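Local coordinates for protein iron-containing alcohol dehydrogenase (PDB 3JZD) that probably reduces maleylacetate to 3-oxoadipate with NADH or NADPH, as a homodimeric member of the iron-containing alcohol dehydrogenase family, at residues I207-N212 with L217-Q222; H178-L183 with A281-A286. All coordinates share one frame; numbering follows the deposited sequence.

Contact 1 of 2, residues I207-N212 with L217-Q222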
loop_
_atom_site.group_PDB
_atom_site.type_symbol
_atom_site.label_atom_id
_atom_site.label_comp_id
_atom_site.label_asym_id
_atom_site.label_seq_id
_atom_site.Cartn_x
_atom_site.Cartn_y
_atom_site.Cartn_z
ATOM N N ILE A 207 -19.380 -10.479 -4.963
ATOM C CA ILE A 207 -20.099 -10.950 -6.148
ATOM C C ILE A 207 -21.496 -11.456 -5.781
ATOM O O ILE A 207 -22.492 -11.016 -6.374
ATOM C CB ILE A 207 -19.287 -12.016 -6.938
ATOM C CG1 ILE A 207 -18.174 -11.320 -7.719
ATOM C CG2 ILE A 207 -20.217 -12.809 -7.883
ATOM C CD1 ILE A 207 -16.979 -12.207 -8.128
ATOM N N PRO A 208 -21.592 -12.343 -4.777
ATOM C CA PRO A 208 -22.932 -12.803 -4.481
ATOM C C PRO A 208 -23.801 -11.748 -3.831
ATOM O O PRO A 208 -25.010 -11.751 -4.039
ATOM C CB PRO A 208 -22.715 -14.034 -3.577
ATOM C CG PRO A 208 -21.309 -14.018 -3.176
ATOM C CD PRO A 208 -20.549 -13.210 -4.191
ATOM N N ALA A 209 -23.218 -10.827 -3.064
ATOM C CA ALA A 209 -24.035 -9.799 -2.445
ATOM C C ALA A 209 -24.610 -8.860 -3.531
ATOM O O ALA A 209 -25.775 -8.493 -3.480
ATOM C CB ALA A 209 -23.224 -9.009 -1.340
ATOM N N VAL A 210 -23.796 -8.526 -4.522
ATOM C CA VAL A 210 -24.207 -7.652 -5.595
ATOM C C VAL A 210 -25.241 -8.371 -6.468
ATOM O O VAL A 210 -26.252 -7.774 -6.863
ATOM C CB VAL A 210 -22.990 -7.155 -6.414
ATOM C CG1 VAL A 210 -23.404 -6.587 -7.745
ATOM C CG2 VAL A 210 -22.220 -6.143 -5.601
ATOM N N PHE A 211 -25.006 -9.650 -6.722
ATOM C CA PHE A 211 -25.931 -10.463 -7.497
ATOM C C PHE A 211 -27.310 -10.511 -6.800
ATOM O O PHE A 211 -28.338 -10.402 -7.458
ATOM C CB PHE A 211 -25.378 -11.858 -7.643
ATOM C CG PHE A 211 -26.188 -12.734 -8.532
ATOM C CD1 PHE A 211 -26.047 -12.655 -9.899
ATOM C CD2 PHE A 211 -27.076 -13.662 -7.999
ATOM C CE1 PHE A 211 -26.783 -13.473 -10.739
ATOM C CE2 PHE A 211 -27.806 -14.489 -8.834
ATOM C CZ PHE A 211 -27.657 -14.393 -10.201
ATOM N N ASN A 212 -27.327 -10.644 -5.475
ATOM C CA ASN A 212 -28.582 -10.674 -4.736
ATOM C C ASN A 212 -29.235 -9.277 -4.774
ATOM O O ASN A 212 -30.445 -9.174 -4.922
ATOM C CB ASN A 212 -28.316 -11.118 -3.296
ATOM C CG ASN A 212 -29.568 -11.101 -2.417
ATOM O OD1 ASN A 212 -30.518 -11.849 -2.646
ATOM N ND2 ASN A 212 -29.547 -10.272 -1.375
ATOM N N LEU A 217 -25.411 -0.524 -1.678
ATOM C CA LEU A 217 -24.198 0.277 -1.778
ATOM C C LEU A 217 -23.026 -0.307 -0.974
ATOM O O LEU A 217 -21.902 -0.045 -1.326
ATOM C CB LEU A 217 -24.444 1.752 -1.419
ATOM C CG LEU A 217 -25.345 2.491 -2.404
ATOM C CD1 LEU A 217 -25.804 3.854 -1.806
ATOM C CD2 LEU A 217 -24.630 2.677 -3.709
ATOM N N ASP A 218 -23.283 -1.120 0.053
ATOM C CA ASP A 218 -22.181 -1.767 0.772
ATOM C C ASP A 218 -21.561 -2.875 -0.082
ATOM O O ASP A 218 -20.340 -2.962 -0.159
ATOM C CB ASP A 218 -22.637 -2.372 2.081
ATOM C CG ASP A 218 -22.991 -1.313 3.140
ATOM O OD1 ASP A 218 -22.367 -0.232 3.207
ATOM O OD2 ASP A 218 -23.879 -1.618 3.936
ATOM N N ALA A 219 -22.399 -3.685 -0.737
ATOM C CA ALA A 219 -21.897 -4.726 -1.634
ATOM C C ALA A 219 -21.150 -4.063 -2.765
ATOM O O ALA A 219 -20.094 -4.517 -3.152
ATOM C CB ALA A 219 -23.022 -5.594 -2.174
ATOM N N ARG A 220 -21.693 -2.990 -3.311
ATOM C CA ARG A 220 -20.989 -2.296 -4.366
ATOM C C ARG A 220 -19.637 -1.721 -3.870
ATOM O O ARG A 220 -18.652 -1.778 -4.601
ATOM C CB ARG A 220 -21.840 -1.191 -4.993
ATOM C CG ARG A 220 -23.029 -1.632 -5.884
ATOM C CD ARG A 220 -22.595 -2.479 -7.059
ATOM N NE ARG A 220 -23.686 -2.733 -7.994
ATOM C CZ ARG A 220 -23.531 -3.329 -9.179
ATOM N NH1 ARG A 220 -22.339 -3.761 -9.574
ATOM N NH2 ARG A 220 -24.564 -3.508 -9.973
ATOM N N SER A 221 -19.601 -1.149 -2.666
ATOM C CA SER A 221 -18.372 -0.638 -2.097
ATOM C C SER A 221 -17.327 -1.739 -1.949
ATOM O O SER A 221 -16.166 -1.581 -2.307
ATOM C CB SER A 221 -18.630 -0.001 -0.732
ATOM O OG SER A 221 -19.518 1.091 -0.850
ATOM N N GLN A 222 -17.748 -2.873 -1.457
ATOM C CA GLN A 222 -16.846 -3.979 -1.265
ATOM C C GLN A 222 -16.211 -4.425 -2.608
ATOM O O GLN A 222 -14.993 -4.669 -2.657
ATOM C CB GLN A 222 -17.620 -5.106 -0.610
ATOM C CG GLN A 222 -16.818 -6.316 -0.360
ATOM C CD GLN A 222 -17.585 -7.356 0.455
ATOM O OE1 GLN A 222 -17.025 -7.931 1.372
ATOM N NE2 GLN A 222 -18.872 -7.576 0.134
#

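Contact 2 of 2, residues H178-L183 with A281-A286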
loop_
_atom_site.group_PDB
_atom_site.type_symbol
_atom_site.label_atom_id
_atom_site.label_comp_id
_atom_site.label_asym_id
_atom_site.label_seq_id
_atom_site.Cartn_x
_atom_site.Cartn_y
_atom_site.Cartn_z
ATOM N N HIS A 178 -6.256 -10.433 -11.846
ATOM C CA HIS A 178 -5.031 -9.619 -11.621
ATOM C C HIS A 178 -4.352 -10.056 -10.315
ATOM O O HIS A 178 -3.139 -10.283 -10.248
ATOM C CB HIS A 178 -5.318 -8.113 -11.470
ATOM C CG HIS A 178 -6.134 -7.493 -12.569
ATOM N ND1 HIS A 178 -6.077 -7.899 -13.886
ATOM C CD2 HIS A 178 -6.971 -6.428 -12.542
ATOM C CE1 HIS A 178 -6.874 -7.136 -14.616
ATOM N NE2 HIS A 178 -7.431 -6.236 -13.825
ATOM N N ALA A 179 -5.160 -10.163 -9.277
ATOM C CA ALA A 179 -4.680 -10.580 -7.979
ATOM C C ALA A 179 -4.161 -12.032 -7.987
ATOM O O ALA A 179 -3.111 -12.344 -7.394
ATOM C CB ALA A 179 -5.816 -10.411 -6.895
ATOM N N ALA A 180 -4.901 -12.931 -8.625
ATOM C CA ALA A 180 -4.514 -14.358 -8.650
ATOM C C ALA A 180 -3.099 -14.552 -9.206
ATOM O O ALA A 180 -2.277 -15.228 -8.601
ATOM C CB ALA A 180 -5.588 -15.231 -9.435
ATOM N N GLU A 181 -2.812 -13.918 -10.341
ATOM C CA GLU A 181 -1.483 -13.986 -10.969
ATOM C C GLU A 181 -0.445 -13.160 -10.255
ATOM O O GLU A 181 0.750 -13.497 -10.257
ATOM C CB GLU A 181 -1.517 -13.596 -12.483
ATOM C CG GLU A 181 -2.328 -14.526 -13.326
ATOM C CD GLU A 181 -1.760 -14.700 -14.715
ATOM O OE1 GLU A 181 -1.682 -13.696 -15.502
ATOM O OE2 GLU A 181 -1.415 -15.875 -14.998
ATOM N N GLY A 182 -0.875 -12.072 -9.629
ATOM C CA GLY A 182 0.013 -11.279 -8.803
ATOM C C GLY A 182 0.639 -12.139 -7.702
ATOM O O GLY A 182 1.811 -11.996 -7.365
ATOM N N LEU A 183 -0.146 -13.056 -7.149
ATOM C CA LEU A 183 0.365 -13.903 -6.093
ATOM C C LEU A 183 1.507 -14.787 -6.563
ATOM O O LEU A 183 2.252 -15.270 -5.750
ATOM C CB LEU A 183 -0.771 -14.727 -5.470
ATOM C CG LEU A 183 -1.728 -13.932 -4.605
ATOM C CD1 LEU A 183 -3.065 -14.675 -4.412
ATOM C CD2 LEU A 183 -1.040 -13.626 -3.273
ATOM N N ALA A 281 -3.092 -22.043 -2.579
ATOM C CA ALA A 281 -3.612 -22.075 -1.217
ATOM C C ALA A 281 -4.113 -20.693 -0.715
ATOM O O ALA A 281 -5.071 -20.615 0.039
ATOM C CB ALA A 281 -2.581 -22.697 -0.230
ATOM N N ARG A 282 -3.452 -19.614 -1.105
ATOM C CA ARG A 282 -3.896 -18.276 -0.749
ATOM C C ARG A 282 -5.137 -17.903 -1.540
ATOM O O ARG A 282 -6.047 -17.301 -0.997
ATOM C CB ARG A 282 -2.794 -17.225 -0.924
ATOM C CG ARG A 282 -1.626 -17.470 0.034
ATOM C CD ARG A 282 -0.530 -16.463 -0.029
ATOM N NE ARG A 282 -0.952 -15.153 0.487
ATOM C CZ ARG A 282 -0.117 -14.142 0.714
ATOM N NH1 ARG A 282 1.181 -14.294 0.449
ATOM N NH2 ARG A 282 -0.576 -12.990 1.213
ATOM N N ILE A 283 -5.210 -18.278 -2.810
ATOM C CA ILE A 283 -6.410 -17.979 -3.554
ATOM C C ILE A 283 -7.603 -18.755 -2.972
ATOM O O ILE A 283 -8.706 -18.226 -2.881
ATOM C CB ILE A 283 -6.235 -18.293 -5.011
ATOM C CG1 ILE A 283 -5.204 -17.319 -5.634
ATOM C CG2 ILE A 283 -7.594 -18.261 -5.708
ATOM C CD1 ILE A 283 -4.736 -17.775 -7.038
ATOM N N ARG A 284 -7.369 -20.000 -2.576
ATOM C CA ARG A 284 -8.411 -20.862 -1.999
ATOM C C ARG A 284 -8.943 -20.305 -0.694
ATOM O O ARG A 284 -10.163 -20.237 -0.499
ATOM C CB ARG A 284 -7.885 -22.270 -1.796
ATOM C CG ARG A 284 -7.698 -22.974 -3.135
ATOM C CD ARG A 284 -6.906 -24.285 -3.051
ATOM N NE ARG A 284 -7.385 -25.146 -1.977
ATOM C CZ ARG A 284 -6.628 -25.713 -1.037
ATOM N NH1 ARG A 284 -5.297 -25.597 -1.032
ATOM N NH2 ARG A 284 -7.221 -26.429 -0.101
ATOM N N ARG A 285 -8.023 -19.872 0.169
ATOM C CA ARG A 285 -8.384 -19.265 1.448
ATOM C C ARG A 285 -9.214 -18.017 1.208
ATOM O O ARG A 285 -10.213 -17.813 1.875
ATOM C CB ARG A 285 -7.129 -18.905 2.238
ATOM C CG ARG A 285 -7.390 -18.369 3.627
ATOM C CD ARG A 285 -6.107 -18.252 4.455
ATOM N NE ARG A 285 -5.134 -17.342 3.847
ATOM C CZ ARG A 285 -3.881 -17.157 4.279
ATOM N NH1 ARG A 285 -3.422 -17.821 5.340
ATOM N NH2 ARG A 285 -3.066 -16.311 3.647
ATOM N N ALA A 286 -8.810 -17.178 0.257
ATOM C CA ALA A 286 -9.524 -15.933 0.020
ATOM C C ALA A 286 -10.917 -16.143 -0.645
ATOM O O ALA A 286 -11.804 -15.299 -0.530
ATOM C CB ALA A 286 -8.640 -14.979 -0.806
#

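Contact 1 of 2, residues I207-N212 with L217-Q222
V210, A219 and A209 bury the most surface where the chain reverses between helix 190-212 and helix 217-236. The two segments form an antiparallel helix hairpin: their axes approach to 8.5 Å with 144° between their N-to-C directions, and the closest CA atoms, those of V210 and A219, are 5.4 Å apart. Small side chains permit this approach. A219 CB meets A209 CB at 3.5 Å and V210 CG2 at 3.6 Å, so a single methyl of the second helix touches two neighbouring residues of the first. The two branches of V210 divide the work. With CG1 anti to the backbone N (chi1 163°), CG2 points at A219 while CG1 lies over the centre of the R220 guanidinium, 3.5 Å above its plane. The valine and arginine side chains cross at about a right angle, and the R220 chain, bent at chi2, brings its head back toward helix 190-212. Several acceptors fix that head in rotation: NE bonds to P214 O in the turn between the helices, NH1 to S168 OG and Y123 OH, and NH2 to L163 O. The R220 side chain is about 7 Å from the bound NAD, near it without touching. The chemistry is therefore split: methyl contacts close the hairpin, whereas the buried guanidinium presents a face to V210 and bonds through its nitrogens to oxygens of the connection and of helix 165-182.

Contact 2 of 2, residues H178-L183 with A281-A286
L183 and I283 have the most surface buried in this helix-helix contact of the all-helical C-terminal region of the iron-containing alcohol dehydrogenase fold, where the end of helix 165-182 meets helix 277-287. Two apolar approaches carry it. The methyl L183 CD1 reaches the methylene I283 CG1 at 3.6 Å, and A180 CB meets I283 CD1, also at 3.6 Å. I283 thus touches two residues three apart in the chain, its CG1 arm set anti to the carbonyl carbon (chi1 -67°) and extended so that the terminal methyl arrives at A180, whose CA is 3.8 Å from I283 CD1. At the level of the backbone, A180 and I283 have the nearest CA atoms, 6.5 Å apart. The R282 chain bends at chi3 (69°), and its guanidinium turns one face to the leucine: L183 CD2 sits 4.0 Å above the plane, displaced toward the rim.

In the next shell, helix 294-304 packs on I283 through A294 and L298, and S193 of helix 190-212 touches both L183 and R282. The polar end of R282 is directed by E197 on that same helix. One carboxylate holds two arginines of helix 277-287, which probably favours its ionised form: E197 OE1 forms a salt bridge with R282 NE, while OE2 pairs with R285 NE.

In the fold
The centres of contacts 1 and 2 lie 20 Å apart, and their nearest atoms are about 9 Å apart, so the two do not touch. Both belong to the helical C-terminal region. Along the chain, 178-183 comes first, followed by the hairpin segments 207-212 and 217-222, and 281-286 comes last. Contact 1 is thus local, its segments separated by four residues, whereas contact 2 joins segments with 97 residues between them. Helix 190-212 links them: its C-terminal end supplies 207-212, while S193 and E197 near its start adjoin contact 2. Contact 2 thus draws distant helices together in the same region whose hairpin carries the R220 side chain near the bound NAD.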